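Local coordinates for malonyl CoA-acyl carrier protein transacylase (Staphylococcus aureus, PDB 3IM9) that transfers the malonyl group from malonyl-CoA to holo-acyl carrier protein, supplying malonyl-ACP for fatty acid biosynthesis, at residues L141-D144 and F145-D149. Numbering follows the deposited sequence.
Sequences LGLD and FDKVD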
ATOM      1  N   LEU A 141       8.511 -14.276  -9.243  1.00 10.43           N
ATOM      2  CA  LEU A 141       8.746 -14.951  -7.966  1.00 11.51           C
ATOM      3  C   LEU A 141      10.032 -15.733  -8.124  1.00 14.39           C
ATOM      4  O   LEU A 141      10.246 -16.388  -9.130  1.00 14.36           O
ATOM      5  CB  LEU A 141       7.617 -15.879  -7.608  1.00 11.89           C
ATOM      6  CG  LEU A 141       6.241 -15.161  -7.580  1.00 14.49           C
ATOM      7  CD1 LEU A 141       5.139 -16.122  -7.179  1.00 18.30           C
ATOM      8  CD2 LEU A 141       6.165 -13.878  -6.665  1.00 16.04           C
ATOM      9  N   GLY A 142      10.813 -15.776  -7.053  1.00 14.21           N
ATOM     10  CA  GLY A 142      11.936 -16.723  -6.988  1.00 15.52           C
ATOM     11  C   GLY A 142      13.250 -16.199  -7.493  1.00 18.46           C
ATOM     12  O   GLY A 142      14.240 -16.966  -7.564  1.00 19.10           O
ATOM     13  N   LEU A 143      13.345 -14.913  -7.834  1.00 14.25           N
ATOM     14  CA  LEU A 143      14.594 -14.382  -8.352  1.00 15.66           C
ATOM     15  C   LEU A 143      15.109 -13.251  -7.530  1.00 16.32           C
ATOM     16  O   LEU A 143      14.334 -12.440  -7.071  1.00 16.35           O
ATOM     17  CB  LEU A 143      14.417 -13.881  -9.824  1.00 16.27           C
ATOM     18  CG  LEU A 143      14.305 -14.934 -10.873  1.00 17.12           C
ATOM     19  CD1 LEU A 143      14.099 -14.224 -12.233  1.00 16.03           C
ATOM     20  CD2 LEU A 143      15.607 -15.803 -10.929  1.00 17.86           C
ATOM     21  N   ASP A 144      16.424 -13.119  -7.389  1.00 17.65           N
ATOM     22  CA  ASP A 144      16.984 -11.956  -6.694  1.00 18.98           C
ATOM     23  C   ASP A 144      16.686 -10.652  -7.448  1.00 17.77           C
ATOM     24  O   ASP A 144      16.514 -10.665  -8.666  1.00 18.23           O
ATOM     25  CB  ASP A 144      18.493 -12.122  -6.503  1.00 20.00           C
ATOM     26  CG  ASP A 144      18.838 -12.947  -5.279  1.00 20.00           C
ATOM     27  OD1 ASP A 144      17.917 -13.275  -4.501  1.00 20.00           O
ATOM     28  OD2 ASP A 144      20.032 -13.269  -5.094  1.00 20.00           O
ATOM     29  N   PHE A 145      16.624  -9.530  -6.727  1.00 17.85           N
ATOM     30  CA  PHE A 145      16.348  -8.239  -7.352  1.00 17.19           C
ATOM     31  C   PHE A 145      17.324  -7.969  -8.523  1.00 18.17           C
ATOM     32  O   PHE A 145      16.936  -7.417  -9.577  1.00 18.52           O
ATOM     33  CB  PHE A 145      16.457  -7.099  -6.338  1.00 19.70           C
ATOM     34  CG  PHE A 145      16.369  -5.773  -6.968  1.00 17.53           C
ATOM     35  CD1 PHE A 145      17.514  -5.123  -7.439  1.00 17.39           C
ATOM     36  CD2 PHE A 145      15.095  -5.185  -7.204  1.00 18.15           C
ATOM     37  CE1 PHE A 145      17.411  -3.872  -8.094  1.00 22.43           C
ATOM     38  CE2 PHE A 145      14.999  -3.918  -7.888  1.00 19.58           C
ATOM     39  CZ  PHE A 145      16.123  -3.250  -8.301  1.00 21.40           C
ATOM     40  N   ASP A 146      18.614  -8.270  -8.327  1.00 18.44           N
ATOM     41  CA  ASP A 146      19.587  -7.924  -9.377  1.00 19.26           C
ATOM     42  C   ASP A 146      19.303  -8.702 -10.697  1.00 15.73           C
ATOM     43  O   ASP A 146      19.447  -8.156 -11.777  1.00 18.25           O
ATOM     44  CB  ASP A 146      21.068  -8.042  -8.914  1.00 20.70           C
ATOM     45  CG  ASP A 146      21.438  -9.418  -8.348  1.00 32.88           C
ATOM     46  OD1 ASP A 146      22.528  -9.505  -7.676  1.00 44.61           O
ATOM     47  OD2 ASP A 146      20.713 -10.425  -8.574  1.00 38.04           O
ATOM     48  N   LYS A 147      18.834  -9.931 -10.569  1.00 14.34           N
ATOM     49  CA  LYS A 147      18.495 -10.700 -11.728  1.00 14.47           C
ATOM     50  C   LYS A 147      17.202 -10.171 -12.374  1.00 13.85           C
ATOM     51  O   LYS A 147      17.101 -10.104 -13.619  1.00 13.97           O
ATOM     52  CB  LYS A 147      18.349 -12.153 -11.336  1.00 16.90           C
ATOM     53  CG  LYS A 147      17.873 -13.019 -12.455  1.00 23.49           C
ATOM     54  CD  LYS A 147      18.882 -13.056 -13.678  1.00 34.77           C
ATOM     55  CE  LYS A 147      19.607 -14.408 -13.756  1.00 43.37           C
ATOM     56  NZ  LYS A 147      20.529 -14.402 -14.931  1.00 48.36           N
ATOM     57  N   VAL A 148      16.237  -9.793 -11.558  1.00 14.03           N
ATOM     58  CA  VAL A 148      14.985  -9.199 -12.124  1.00 12.09           C
ATOM     59  C   VAL A 148      15.319  -7.902 -12.826  1.00 12.06           C
ATOM     60  O   VAL A 148      14.760  -7.612 -13.918  1.00 12.26           O
ATOM     61  CB  VAL A 148      13.976  -8.982 -11.021  1.00 11.51           C
ATOM     62  CG1 VAL A 148      12.621  -8.382 -11.596  1.00 12.31           C
ATOM     63  CG2 VAL A 148      13.575 -10.356 -10.374  1.00 14.45           C
ATOM     64  N   ASP A 149      16.176  -7.069 -12.253  1.00 14.07           N
ATOM     65  CA  ASP A 149      16.483  -5.788 -12.858  1.00 13.80           C
ATOM     66  C   ASP A 149      17.247  -6.034 -14.170  1.00 12.59           C
ATOM     67  O   ASP A 149      16.965  -5.379 -15.192  1.00 13.43           O
ATOM     68  CB  ASP A 149      17.346  -4.997 -11.865  1.00 16.77           C
ATOM     69  CG  ASP A 149      17.490  -3.531 -12.262  1.00 22.45           C
ATOM     70  OD1 ASP A 149      16.506  -2.856 -12.634  1.00 25.75           O
ATOM     71  OD2 ASP A 149      18.646  -3.085 -12.261  1.00 31.45           O
TER
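L143 turns its CG away from its own carbonyl carbon (chi1 -74°), while K147 swings CG opposite its backbone N (chi1 175°), and the two side chains meet at a slant, CD2 of L143 lying 3.9 Å from CG of K147. That CG touches the leucine's end near both methyls, the aliphatic part of the lysine suiting this apolar neighbour, while bends further along its chain carry the amine away toward a weak, long ion pair with E150. CB of L143 also meets CG2 of V148, 3.7 Å away; a compact branched residue suits this buried place. D144 occupies the N-cap position, but its carboxylate makes no capping bond. Its carbonyl O accepts the helix's first i to i+4 bond, nearly straight, from N of V148 (3.0 Å, 164°) and a weak one from N of K147. OD2 of D144 lies 4.5 Å from OD2 of D146, and the two acids probably repel mildly, although acidic groups at a helix N-terminus should be favoured by its dipole. G142 has a positive phi, where a CB would jam against O of L141; hence glycine. Helix 145-155 then lies against the mixed sheet, V148 resting on I173 and V175 of strand 172-176, and F145 on P164 and I167 of strand 162-169.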